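Local coordinates for protein B-agarase (Agarivorans gilvus, PDB 5Z6P) that probably hydrolyses beta-glycosidic linkages of agarose as a beta-agarase of glycoside hydrolase family 50, at residues Phe226-Gln231 with Ser738-Pro743; Glu458-Ser463 with Pro475-Phe480; Ala471-Phe476 with Ser596-Val601; Ser676-Ala681 with Ser720-Arg725. All coordinates share one frame; numbering follows the deposited sequence.

Contact 1. Residues Phe226-Gln231 with Ser738-Pro743; sequences FGQNAQ and SISDVP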
loop_
_atom_site.group_PDB
_atom_site.type_symbol
_atom_site.label_atom_id
_atom_site.label_comp_id
_atom_site.label_asym_id
_atom_site.label_seq_id
_atom_site.Cartn_x
_atom_site.Cartn_y
_atom_site.Cartn_z
ATOM N N PHE A 226 -9.034 -25.196 -3.169
ATOM C CA PHE A 226 -7.701 -24.725 -2.806
ATOM C C PHE A 226 -7.673 -23.217 -2.564
ATOM O O PHE A 226 -6.656 -22.658 -2.152
ATOM C CB PHE A 226 -6.695 -25.100 -3.896
ATOM C CG PHE A 226 -6.639 -26.575 -4.178
ATOM C CD1 PHE A 226 -5.988 -27.438 -3.309
ATOM C CD2 PHE A 226 -7.249 -27.099 -5.307
ATOM C CE1 PHE A 226 -5.937 -28.806 -3.569
ATOM C CE2 PHE A 226 -7.208 -28.466 -5.568
ATOM C CZ PHE A 226 -6.551 -29.318 -4.702
ATOM N N GLY A 227 -8.799 -22.572 -2.823
ATOM C CA GLY A 227 -8.891 -21.134 -2.710
ATOM C C GLY A 227 -8.640 -20.430 -4.035
ATOM O O GLY A 227 -8.763 -19.215 -4.114
ATOM N N GLN A 228 -8.300 -21.196 -5.071
ATOM C CA GLN A 228 -7.988 -20.620 -6.375
ATOM C C GLN A 228 -9.240 -20.272 -7.158
ATOM O O GLN A 228 -10.341 -20.690 -6.803
ATOM C CB GLN A 228 -7.132 -21.585 -7.196
ATOM C CG GLN A 228 -5.781 -21.914 -6.603
ATOM C CD GLN A 228 -5.185 -23.161 -7.228
ATOM O OE1 GLN A 228 -3.965 -23.285 -7.372
ATOM N NE2 GLN A 228 -6.055 -24.100 -7.604
ATOM N N ASN A 229 -9.069 -19.505 -8.230
ATOM C CA ASN A 229 -10.168 -19.204 -9.136
ATOM C C ASN A 229 -10.522 -20.478 -9.923
ATOM O O ASN A 229 -9.689 -21.013 -10.653
ATOM C CB ASN A 229 -9.787 -18.035 -10.071
ATOM C CG ASN A 229 -10.909 -17.640 -11.015
ATOM O OD1 ASN A 229 -11.633 -18.489 -11.525
ATOM N ND2 ASN A 229 -11.056 -16.348 -11.253
ATOM N N ALA A 230 -11.751 -20.965 -9.755
ATOM C CA ALA A 230 -12.206 -22.194 -10.417
ATOM C C ALA A 230 -12.356 -22.064 -11.927
ATOM O O ALA A 230 -12.140 -23.024 -12.649
ATOM C CB ALA A 230 -13.537 -22.657 -9.816
ATOM N N GLN A 231 -12.740 -20.884 -12.398
ATOM C CA GLN A 231 -13.105 -20.685 -13.804
ATOM C C GLN A 231 -11.958 -20.133 -14.652
ATOM O O GLN A 231 -12.160 -19.744 -15.810
ATOM C CB GLN A 231 -14.318 -19.751 -13.887
ATOM C CG GLN A 231 -15.494 -20.239 -13.049
ATOM C CD GLN A 231 -16.690 -19.323 -13.108
ATOM O OE1 GLN A 231 -16.655 -18.279 -13.750
ATOM N NE2 GLN A 231 -17.759 -19.700 -12.416
ATOM N N SER A 738 1.256 -18.202 -4.220
ATOM C CA SER A 738 -0.193 -18.259 -4.366
ATOM C C SER A 738 -0.867 -18.645 -3.060
ATOM O O SER A 738 -0.215 -18.935 -2.069
ATOM C CB SER A 738 -0.599 -19.262 -5.448
ATOM O OG SER A 738 -0.307 -20.569 -5.008
ATOM N N ILE A 739 -2.189 -18.691 -3.090
ATOM C CA ILE A 739 -2.957 -19.120 -1.931
ATOM C C ILE A 739 -2.774 -20.629 -1.702
ATOM O O ILE A 739 -3.071 -21.142 -0.621
ATOM C CB ILE A 739 -4.458 -18.757 -2.094
ATOM C CG1 ILE A 739 -5.172 -18.748 -0.736
ATOM C CG2 ILE A 739 -5.143 -19.669 -3.110
ATOM C CD1 ILE A 739 -4.740 -17.645 0.140
ATOM N N SER A 740 -2.258 -21.333 -2.708
ATOM C CA SER A 740 -1.877 -22.725 -2.513
ATOM C C SER A 740 -0.397 -22.878 -2.211
ATOM O O SER A 740 0.150 -23.954 -2.385
ATOM C CB SER A 740 -2.258 -23.584 -3.729
ATOM O OG SER A 740 -1.981 -22.935 -4.946
ATOM N N ASP A 741 0.228 -21.805 -1.718
ATOM C CA ASP A 741 1.631 -21.801 -1.323
ATOM C C ASP A 741 2.554 -22.205 -2.471
ATOM O O ASP A 741 3.580 -22.852 -2.252
ATOM C CB ASP A 741 1.871 -22.721 -0.105
ATOM C CG ASP A 741 3.174 -22.399 0.632
ATOM O OD1 ASP A 741 3.505 -21.197 0.725
ATOM O OD2 ASP A 741 3.872 -23.337 1.107
ATOM N N VAL A 742 2.191 -21.834 -3.692
ATOM C CA VAL A 742 3.101 -22.044 -4.807
ATOM C C VAL A 742 3.781 -20.731 -5.216
ATOM O O VAL A 742 3.114 -19.798 -5.636
ATOM C CB VAL A 742 2.393 -22.635 -6.043
ATOM C CG1 VAL A 742 3.391 -22.822 -7.176
ATOM C CG2 VAL A 742 1.722 -23.950 -5.707
ATOM N N PRO A 743 5.118 -20.674 -5.125
ATOM C CA PRO A 743 5.860 -19.471 -5.538
ATOM C C PRO A 743 5.677 -19.114 -7.020
ATOM O O PRO A 743 5.893 -19.963 -7.874
ATOM C CB PRO A 743 7.312 -19.845 -5.249
ATOM C CG PRO A 743 7.227 -20.904 -4.191
ATOM C CD PRO A 743 6.007 -21.698 -4.556
#
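Ile739 and Ser740, the two middle residues of a type I beta turn, meet the loop Phe226-Gln231, and Gln228 reaches across to them. Its CB sets out alongside the turn rather than at it. Gln228 CG lies beside the backbone N (chi1 -62°) and passes 4.2 Å from Ile739 CG2. The chain then runs extended, bringing Gln228 CD to 3.9 Å from Ser740 OG. At the tip the amide divides its work: Gln228 OE1 lies 3.2 Å from Ser740 OG, a possible hydrogen bond whose proton has a second acceptor in reach, while NE2 is held by the backbone O of Ile238. Ser740 OG also lies 2.9 Å from Ser738 OG, in a bond where either hydroxyl could donate; Ser738 OG receives Val742 N at 3.1 Å, which ties it to the backbone of its own segment. Beside this polar end, the methyl CG2 of Ile739 rests 3.5 Å from Phe226 O and 3.7 Å from Gly227 C. Asn401 of helix 397-406 donates to both Phe226 O and Ile739 O, joining the two loops a second time. The whole illustrates a buried loop-to-loop junction built on a type I beta turn, whose Asp741 N donates to Ser738 O.

Contact 2. Residues Glu458-Ser463 with Pro475-Phe480; sequences EFDQVS and PFDPRF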
loop_
_atom_site.group_PDB
_atom_site.type_symbol
_atom_site.label_atom_id
_atom_site.label_comp_id
_atom_site.label_asym_id
_atom_site.label_seq_id
_atom_site.Cartn_x
_atom_site.Cartn_y
_atom_site.Cartn_z
ATOM N N GLU A 458 -5.313 3.948 25.942
ATOM C CA GLU A 458 -5.994 5.170 26.295
ATOM C C GLU A 458 -5.017 6.330 26.397
ATOM O O GLU A 458 -4.120 6.306 27.233
ATOM C CB GLU A 458 -6.719 4.993 27.637
ATOM C CG GLU A 458 -8.100 5.564 27.692
ATOM C CD GLU A 458 -9.102 4.619 27.085
ATOM O OE1 GLU A 458 -8.729 3.453 26.847
ATOM O OE2 GLU A 458 -10.256 5.036 26.839
ATOM N N PHE A 459 -5.210 7.346 25.568
ATOM C CA PHE A 459 -4.491 8.604 25.717
ATOM C C PHE A 459 -5.160 9.691 24.894
ATOM O O PHE A 459 -5.937 9.396 23.982
ATOM C CB PHE A 459 -3.006 8.458 25.327
ATOM C CG PHE A 459 -2.756 7.580 24.132
ATOM C CD1 PHE A 459 -3.172 7.952 22.882
ATOM C CD2 PHE A 459 -2.072 6.391 24.273
ATOM C CE1 PHE A 459 -2.933 7.148 21.794
ATOM C CE2 PHE A 459 -1.837 5.588 23.192
ATOM C CZ PHE A 459 -2.263 5.967 21.953
ATOM N N ASP A 460 -4.843 10.948 25.211
ATOM C CA ASP A 460 -5.316 12.070 24.410
ATOM C C ASP A 460 -4.888 11.893 22.955
ATOM O O ASP A 460 -3.898 11.229 22.661
ATOM C CB ASP A 460 -4.796 13.406 24.963
ATOM C CG ASP A 460 -5.279 13.683 26.401
ATOM O OD1 ASP A 460 -6.309 13.113 26.799
ATOM O OD2 ASP A 460 -4.630 14.456 27.136
ATOM N N GLN A 461 -5.653 12.486 22.050
ATOM C CA GLN A 461 -5.400 12.358 20.626
ATOM C C GLN A 461 -5.510 13.697 19.931
ATOM O O GLN A 461 -6.144 14.621 20.441
ATOM C CB GLN A 461 -6.388 11.380 19.986
ATOM C CG GLN A 461 -6.133 9.939 20.334
ATOM C CD GLN A 461 -7.193 9.039 19.758
ATOM O OE1 GLN A 461 -8.377 9.333 19.858
ATOM N NE2 GLN A 461 -6.775 7.950 19.143
ATOM N N VAL A 462 -4.903 13.782 18.754
ATOM C CA VAL A 462 -5.121 14.914 17.879
ATOM C C VAL A 462 -5.600 14.392 16.541
ATOM O O VAL A 462 -5.384 13.228 16.218
ATOM C CB VAL A 462 -3.851 15.760 17.684
ATOM C CG1 VAL A 462 -3.425 16.395 18.987
ATOM C CG2 VAL A 462 -2.773 14.889 17.184
ATOM N N SER A 463 -6.232 15.263 15.766
ATOM C CA SER A 463 -6.814 14.882 14.484
ATOM C C SER A 463 -6.738 15.992 13.449
ATOM O O SER A 463 -6.188 17.066 13.710
ATOM C CB SER A 463 -8.275 14.478 14.683
ATOM O OG SER A 463 -8.884 14.130 13.460
ATOM N N PRO A 475 1.440 13.172 22.050
ATOM C CA PRO A 475 2.653 12.736 22.744
ATOM C C PRO A 475 2.969 13.558 23.986
ATOM O O PRO A 475 3.904 13.206 24.665
ATOM C CB PRO A 475 3.756 12.927 21.686
ATOM C CG PRO A 475 3.280 13.993 20.837
ATOM C CD PRO A 475 1.756 13.906 20.816
ATOM N N PHE A 476 2.214 14.614 24.271
ATOM C CA PHE A 476 2.425 15.373 25.500
ATOM C C PHE A 476 1.510 14.891 26.624
ATOM O O PHE A 476 1.552 15.404 27.730
ATOM C CB PHE A 476 2.238 16.863 25.249
ATOM C CG PHE A 476 3.272 17.446 24.311
ATOM C CD1 PHE A 476 4.536 17.779 24.776
ATOM C CD2 PHE A 476 2.979 17.641 22.970
ATOM C CE1 PHE A 476 5.498 18.313 23.916
ATOM C CE2 PHE A 476 3.931 18.177 22.100
ATOM C CZ PHE A 476 5.195 18.505 22.576
ATOM N N ASP A 477 0.702 13.881 26.338
ATOM C CA ASP A 477 -0.032 13.201 27.398
ATOM C C ASP A 477 0.885 12.144 28.001
ATOM O O ASP A 477 1.345 11.240 27.304
ATOM C CB ASP A 477 -1.323 12.577 26.856
ATOM C CG ASP A 477 -2.108 11.765 27.906
ATOM O OD1 ASP A 477 -1.635 11.495 29.034
ATOM O OD2 ASP A 477 -3.238 11.384 27.564
ATOM N N PRO A 478 1.137 12.250 29.309
ATOM C CA PRO A 478 1.936 11.255 30.032
ATOM C C PRO A 478 1.528 9.805 29.710
ATOM O O PRO A 478 2.390 8.932 29.679
ATOM C CB PRO A 478 1.664 11.598 31.490
ATOM C CG PRO A 478 1.408 13.084 31.458
ATOM C CD PRO A 478 0.663 13.330 30.192
ATOM N N ARG A 479 0.241 9.572 29.463
ATOM C CA ARG A 479 -0.241 8.236 29.156
ATOM C C ARG A 479 0.381 7.683 27.858
ATOM O O ARG A 479 0.631 6.505 27.769
ATOM C CB ARG A 479 -1.769 8.213 29.065
ATOM C CG ARG A 479 -2.465 8.270 30.430
ATOM C CD ARG A 479 -3.973 8.210 30.244
ATOM N NE ARG A 479 -4.452 9.414 29.582
ATOM C CZ ARG A 479 -5.717 9.626 29.240
ATOM N NH1 ARG A 479 -6.060 10.754 28.646
ATOM N NH2 ARG A 479 -6.640 8.708 29.492
ATOM N N PHE A 480 0.637 8.534 26.874
ATOM C CA PHE A 480 1.230 8.056 25.625
ATOM C C PHE A 480 2.569 7.364 25.893
ATOM O O PHE A 480 2.820 6.268 25.394
ATOM C CB PHE A 480 1.439 9.181 24.608
ATOM C CG PHE A 480 2.231 8.748 23.403
ATOM C CD1 PHE A 480 1.690 7.835 22.504
ATOM C CD2 PHE A 480 3.533 9.206 23.190
ATOM C CE1 PHE A 480 2.408 7.412 21.419
ATOM C CE2 PHE A 480 4.264 8.771 22.113
ATOM C CZ PHE A 480 3.699 7.887 21.212
#
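Asp460 and Asp477 meet where the backbone N of Asp460 donates to Asp477 OD2 over 2.9 Å, a bond that is almost straight (177°) and uses the anti lone pair. On its syn lone pair Asp477 OD2 accepts Arg479 NE at 3.1 Å. Arg479 NH1 also forms a salt bridge with Asp460 OD1, 3.0 Å away, so the guanidinium links two carboxylates. Its plane stands 83° from that of Asp460, whose oxygen comes in at the guanidinium edge; Phe459 CA lies over one guanidinium face. The positive charge probably offsets the crowding of Asp460 OD2 and Asp477 OD2, 3.4 Å apart. What positions this network is the start of a helix: Asp477 is its N-cap, and OD1 accepts Arg479 N at 2.7 Å. With CG of Asp477 anti to the backbone N (chi1 176°), one carboxylate both caps the helix and faces the opposite segment. Apart from the charges, Phe480 turns its ring edge to the face of Phe459 in a T-shaped pair, centroids 5.7 Å apart. Helix 478-495 begins against the loop leading into strand 461-462. Strand 472-473 pairs antiparallel with that strand, its Pro473 touching both phenylalanines, while helix 581-609 meets Phe480 through Val601.

Contact 3. Residues Ala471-Phe476 with Ser596-Val601; sequences ALPDPF and SEYFRV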
loop_
_atom_site.group_PDB
_atom_site.type_symbol
_atom_site.label_atom_id
_atom_site.label_comp_id
_atom_site.label_asym_id
_atom_site.label_seq_id
_atom_site.Cartn_x
_atom_site.Cartn_y
_atom_site.Cartn_z
ATOM N N ALA A 471 -7.164 9.392 14.063
ATOM C CA ALA A 471 -6.513 10.287 14.992
ATOM C C ALA A 471 -5.114 9.793 15.358
ATOM O O ALA A 471 -4.819 8.605 15.282
ATOM C CB ALA A 471 -7.358 10.440 16.230
ATOM N N LEU A 472 -4.254 10.724 15.742
ATOM C CA LEU A 472 -2.881 10.413 16.124
ATOM C C LEU A 472 -2.727 10.608 17.628
ATOM O O LEU A 472 -3.504 11.319 18.241
ATOM C CB LEU A 472 -1.883 11.302 15.365
ATOM C CG LEU A 472 -1.731 11.120 13.854
ATOM C CD1 LEU A 472 -2.789 11.852 13.089
ATOM C CD2 LEU A 472 -0.363 11.573 13.410
ATOM N N PRO A 473 -1.722 9.977 18.225
ATOM C CA PRO A 473 -1.618 10.199 19.667
ATOM C C PRO A 473 -1.155 11.622 20.009
ATOM O O PRO A 473 -0.498 12.257 19.194
ATOM C CB PRO A 473 -0.587 9.159 20.105
ATOM C CG PRO A 473 0.180 8.836 18.871
ATOM C CD PRO A 473 -0.792 8.944 17.743
ATOM N N ASP A 474 -1.541 12.112 21.185
ATOM C CA ASP A 474 -0.985 13.354 21.732
ATOM C C ASP A 474 0.220 12.971 22.575
ATOM O O ASP A 474 0.052 12.486 23.667
ATOM C CB ASP A 474 -2.040 14.092 22.575
ATOM C CG ASP A 474 -1.607 15.497 22.972
ATOM O OD1 ASP A 474 -0.404 15.734 23.138
ATOM O OD2 ASP A 474 -2.489 16.365 23.121
ATOM N N PRO A 475 1.440 13.172 22.050
ATOM C CA PRO A 475 2.653 12.736 22.744
ATOM C C PRO A 475 2.969 13.558 23.986
ATOM O O PRO A 475 3.904 13.206 24.665
ATOM C CB PRO A 475 3.756 12.927 21.686
ATOM C CG PRO A 475 3.280 13.993 20.837
ATOM C CD PRO A 475 1.756 13.906 20.816
ATOM N N PHE A 476 2.214 14.614 24.271
ATOM C CA PHE A 476 2.425 15.373 25.500
ATOM C C PHE A 476 1.510 14.891 26.624
ATOM O O PHE A 476 1.552 15.404 27.730
ATOM C CB PHE A 476 2.238 16.863 25.249
ATOM C CG PHE A 476 3.272 17.446 24.311
ATOM C CD1 PHE A 476 4.536 17.779 24.776
ATOM C CD2 PHE A 476 2.979 17.641 22.970
ATOM C CE1 PHE A 476 5.498 18.313 23.916
ATOM C CE2 PHE A 476 3.931 18.177 22.100
ATOM C CZ PHE A 476 5.195 18.505 22.576
ATOM N N SER A 596 7.796 16.022 16.287
ATOM C CA SER A 596 9.109 15.816 16.924
ATOM C C SER A 596 8.978 15.151 18.294
ATOM O O SER A 596 9.786 14.293 18.653
ATOM C CB SER A 596 9.875 17.139 17.061
ATOM O OG SER A 596 10.185 17.681 15.796
ATOM N N GLU A 597 7.951 15.536 19.053
ATOM C CA GLU A 597 7.724 14.928 20.354
ATOM C C GLU A 597 7.236 13.480 20.247
ATOM O O GLU A 597 7.596 12.673 21.070
ATOM C CB GLU A 597 6.717 15.741 21.176
ATOM C CG GLU A 597 6.571 15.273 22.627
ATOM C CD GLU A 597 7.794 15.590 23.514
ATOM O OE1 GLU A 597 8.785 16.170 23.032
ATOM O OE2 GLU A 597 7.760 15.254 24.710
ATOM N N TYR A 598 6.407 13.156 19.256
ATOM C CA TYR A 598 6.060 11.750 19.047
ATOM C C TYR A 598 7.355 10.930 18.852
ATOM O O TYR A 598 7.584 9.932 19.518
ATOM C CB TYR A 598 5.124 11.565 17.843
ATOM C CG TYR A 598 5.003 10.113 17.364
ATOM C CD1 TYR A 598 4.067 9.247 17.914
ATOM C CD2 TYR A 598 5.831 9.624 16.356
ATOM C CE1 TYR A 598 3.966 7.906 17.472
ATOM C CE2 TYR A 598 5.745 8.319 15.911
ATOM C CZ TYR A 598 4.814 7.454 16.463
ATOM O OH TYR A 598 4.764 6.160 16.003
ATOM N N PHE A 599 8.209 11.376 17.939
ATOM C CA PHE A 599 9.396 10.601 17.623
ATOM C C PHE A 599 10.376 10.582 18.791
ATOM O O PHE A 599 11.052 9.576 18.996
ATOM C CB PHE A 599 10.053 11.126 16.343
ATOM C CG PHE A 599 9.250 10.845 15.092
ATOM C CD1 PHE A 599 9.082 9.544 14.637
ATOM C CD2 PHE A 599 8.675 11.877 14.371
ATOM C CE1 PHE A 599 8.346 9.272 13.485
ATOM C CE2 PHE A 599 7.919 11.614 13.227
ATOM C CZ PHE A 599 7.763 10.296 12.784
ATOM N N ARG A 600 10.421 11.666 19.572
ATOM C CA ARG A 600 11.311 11.746 20.737
ATOM C C ARG A 600 10.898 10.742 21.802
ATOM O O ARG A 600 11.740 10.023 22.351
ATOM C CB ARG A 600 11.335 13.176 21.343
ATOM C CG ARG A 600 12.373 13.389 22.471
ATOM C CD ARG A 600 12.360 14.835 23.096
ATOM N NE ARG A 600 11.291 14.939 24.085
ATOM C CZ ARG A 600 11.427 14.672 25.380
ATOM N NH1 ARG A 600 12.603 14.328 25.884
ATOM N NH2 ARG A 600 10.379 14.761 26.179
ATOM N N VAL A 601 9.598 10.686 22.092
ATOM C CA VAL A 601 9.117 9.812 23.160
ATOM C C VAL A 601 9.320 8.341 22.773
ATOM O O VAL A 601 9.845 7.559 23.564
ATOM C CB VAL A 601 7.631 10.071 23.507
ATOM C CG1 VAL A 601 7.124 9.016 24.440
ATOM C CG2 VAL A 601 7.454 11.473 24.134
HETATM O O HOH W 1 5.938 14.317 26.278
#
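Glu597 OE2 is gripped by a water at 2.6 Å and by Arg600 NH2 at 3.0 Å, and the water carries the link across the contact by donating also to Pro475 O. Arg600 holds the carboxylate side-on, its NE reaching OE1 while NH2 takes OE2, both oxygens lying near the guanidinium plane. This clamp, one turn along the same helix, restricts the rotation of a glutamate that also serves as an apolar surface. Chi1 (-172°, CG anti to the backbone N) sets Glu597 CG over a face of the Phe476 ring, and the bend at chi2 brings the carboxylate nearly parallel to that ring, the two planes only 5° apart. The resulting CH-pi contact is 3.7 Å from Glu597 CG to the centroid of the Phe476 ring. Phe476 CZ packs 3.5 Å from Glu597 CB.

Deeper in, Pro475 presses CG to 3.6 Å from Tyr598 N. Pro473 CG also meets Tyr598 CD1 at 4.0 Å; the phenol oxygen of that tyrosine is bonded to Asp507. An Asx turn, in which Asp474 OD1 accepts Phe476 N, shapes the proline-rich loop, and the hydroxyl of Thr538 bonds to the same oxygen. The loop leaves strand 472-473, crosses the flank of helix 581-609, and feeds into helix 478-495, with helix 537-550 touching Phe476 as well.

Contact 4. Residues Ser676-Ala681 with Ser720-Arg725; sequences SGFFHA and SPITGR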
loop_
_atom_site.group_PDB
_atom_site.type_symbol
_atom_site.label_atom_id
_atom_site.label_comp_id
_atom_site.label_asym_id
_atom_site.label_seq_id
_atom_site.Cartn_x
_atom_site.Cartn_y
_atom_site.Cartn_z
ATOM N N SER A 676 -3.702 -14.507 -12.971
ATOM C CA SER A 676 -3.802 -15.664 -12.079
ATOM C C SER A 676 -5.192 -15.717 -11.453
ATOM O O SER A 676 -5.383 -16.298 -10.405
ATOM C CB SER A 676 -2.709 -15.648 -11.001
ATOM O OG SER A 676 -2.804 -14.516 -10.152
ATOM N N GLY A 677 -6.153 -15.085 -12.115
ATOM C CA GLY A 677 -7.553 -15.251 -11.788
ATOM C C GLY A 677 -8.109 -14.350 -10.708
ATOM O O GLY A 677 -9.124 -14.662 -10.123
ATOM N N PHE A 678 -7.441 -13.227 -10.467
ATOM C CA PHE A 678 -7.847 -12.262 -9.454
ATOM C C PHE A 678 -8.793 -11.245 -10.056
ATOM O O PHE A 678 -8.871 -11.114 -11.264
ATOM C CB PHE A 678 -6.602 -11.564 -8.854
ATOM C CG PHE A 678 -5.963 -12.340 -7.758
ATOM C CD1 PHE A 678 -5.328 -13.540 -8.024
ATOM C CD2 PHE A 678 -6.026 -11.890 -6.449
ATOM C CE1 PHE A 678 -4.767 -14.279 -7.007
ATOM C CE2 PHE A 678 -5.474 -12.614 -5.422
ATOM C CZ PHE A 678 -4.837 -13.817 -5.694
ATOM N N PHE A 679 -9.518 -10.533 -9.213
ATOM C CA PHE A 679 -10.388 -9.472 -9.674
ATOM C C PHE A 679 -9.756 -8.083 -9.549
ATOM O O PHE A 679 -10.314 -7.108 -10.016
ATOM C CB PHE A 679 -11.709 -9.496 -8.904
ATOM C CG PHE A 679 -12.441 -10.808 -8.992
ATOM C CD1 PHE A 679 -13.042 -11.204 -10.178
ATOM C CD2 PHE A 679 -12.544 -11.636 -7.886
ATOM C CE1 PHE A 679 -13.726 -12.414 -10.267
ATOM C CE2 PHE A 679 -13.236 -12.848 -7.964
ATOM C CZ PHE A 679 -13.818 -13.239 -9.162
ATOM N N HIS A 680 -8.614 -8.003 -8.884
ATOM C CA HIS A 680 -7.952 -6.736 -8.565
ATOM C C HIS A 680 -6.450 -6.985 -8.645
ATOM O O HIS A 680 -5.966 -7.887 -7.995
ATOM C CB HIS A 680 -8.368 -6.256 -7.159
ATOM C CG HIS A 680 -8.129 -4.798 -6.897
ATOM N ND1 HIS A 680 -6.913 -4.180 -7.111
ATOM C CD2 HIS A 680 -8.950 -3.846 -6.401
ATOM C CE1 HIS A 680 -7.004 -2.909 -6.767
ATOM N NE2 HIS A 680 -8.232 -2.678 -6.343
ATOM N N ALA A 681 -5.720 -6.220 -9.459
ATOM C CA ALA A 681 -4.271 -6.404 -9.578
ATOM C C ALA A 681 -3.475 -5.523 -8.601
ATOM O O ALA A 681 -2.249 -5.525 -8.609
ATOM C CB ALA A 681 -3.807 -6.128 -11.001
ATOM N N SER A 720 -3.164 -12.082 -1.531
ATOM C CA SER A 720 -4.448 -11.842 -0.864
ATOM C C SER A 720 -5.432 -12.946 -1.243
ATOM O O SER A 720 -5.347 -13.473 -2.342
ATOM C CB SER A 720 -5.083 -10.506 -1.269
ATOM O OG SER A 720 -4.226 -9.398 -1.130
ATOM N N PRO A 721 -6.405 -13.250 -0.364
ATOM C CA PRO A 721 -7.507 -14.116 -0.814
ATOM C C PRO A 721 -8.248 -13.453 -1.959
ATOM O O PRO A 721 -8.387 -12.242 -1.942
ATOM C CB PRO A 721 -8.407 -14.241 0.422
ATOM C CG PRO A 721 -7.556 -13.855 1.568
ATOM C CD PRO A 721 -6.550 -12.869 1.047
ATOM N N ILE A 722 -8.699 -14.229 -2.939
ATOM C CA ILE A 722 -9.363 -13.668 -4.120
ATOM C C ILE A 722 -10.688 -13.040 -3.712
ATOM O O ILE A 722 -11.164 -12.084 -4.326
ATOM C CB ILE A 722 -9.578 -14.759 -5.218
ATOM C CG1 ILE A 722 -8.224 -15.227 -5.758
ATOM C CG2 ILE A 722 -10.443 -14.241 -6.363
ATOM C CD1 ILE A 722 -8.293 -16.398 -6.709
ATOM N N THR A 723 -11.260 -13.572 -2.637
ATOM C CA THR A 723 -12.503 -13.061 -2.064
ATOM C C THR A 723 -12.246 -11.973 -1.014
ATOM O O THR A 723 -13.161 -11.484 -0.381
ATOM C CB THR A 723 -13.308 -14.210 -1.419
ATOM O OG1 THR A 723 -12.404 -15.052 -0.707
ATOM C CG2 THR A 723 -14.020 -15.044 -2.482
ATOM N N GLY A 724 -10.989 -11.613 -0.825
ATOM C CA GLY A 724 -10.660 -10.546 0.104
ATOM C C GLY A 724 -10.311 -10.949 1.527
ATOM O O GLY A 724 -10.910 -11.864 2.104
ATOM N N ARG A 725 -9.318 -10.249 2.076
ATOM C CA ARG A 725 -9.002 -10.275 3.496
ATOM C C ARG A 725 -10.228 -9.947 4.302
ATOM O O ARG A 725 -10.887 -8.957 4.022
ATOM C CB ARG A 725 -7.922 -9.254 3.846
ATOM C CG ARG A 725 -6.540 -9.756 3.787
ATOM C CD ARG A 725 -5.608 -8.795 4.515
ATOM N NE ARG A 725 -5.848 -8.826 5.945
ATOM C CZ ARG A 725 -5.703 -7.788 6.763
ATOM N NH1 ARG A 725 -5.329 -6.598 6.294
ATOM N NH2 ARG A 725 -5.945 -7.948 8.058
HETATM O O HOH W 2 -9.434 -10.703 -6.463
#
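Ile722 lies between two phenylalanines of the Ser676-Ala681 loop, and each branch of its side chain meets a different one. Ile722 CG1 sits over the middle of the Phe678 ring, 3.7 Å from the centroid and 11° off the normal, a well-centred CH-pi contact. Ile722 CG2, which leaves anti to the backbone N because CG1 takes the place beside it (chi1 -66°), packs 3.5 Å from Phe679 CE2. Ile722 CD1 goes on toward the backbone and ends 3.9 Å from Gly677 O. The Phe678 ring is met at its edge too: Ser720 O lies near the ring plane, 3.2 Å from Phe678 CE2. This apolar part is close-fitting and buried.

Between the backbones no direct hydrogen bond forms; a water links them, accepting from Phe679 N at 2.8 Å and donating to Ile722 O at 3.1 Å. Ile722 itself belongs to a type I beta turn, Pro721 to Gly724, closed by Gly724 N to Pro721 O. Phe679 has further aromatic company, stacked with Tyr153 and edge-to-face with Trp164. The two segments follow the parallel neighbouring strands 664-668 and 709-714, and precede helices 689-704 and 745-762 respectively; strand 168-174 touches His680.

Overall arrangement
The four contacts form two pairs on opposite sides of the chain's centre. Contacts 1 and 4 have centres about 10 Å apart and touch directly: Asn229 ND2 probably donates to Gly677 O at 2.8 Å, and Ile722 CD1 packs against the backbone of Asn229. Contacts 2 and 3, about 7 Å apart between centres, share Pro475 and Phe476 and are stitched by the two-stranded pairing of 461-462 with 472-473. Between the pairs the centres lie about 37 to 44 Å apart, the nearest atoms of contacts 3 and 4 being about 18 Å apart. Along the sequence, contact 1 encloses the other three, bringing together segments some 500 residues apart.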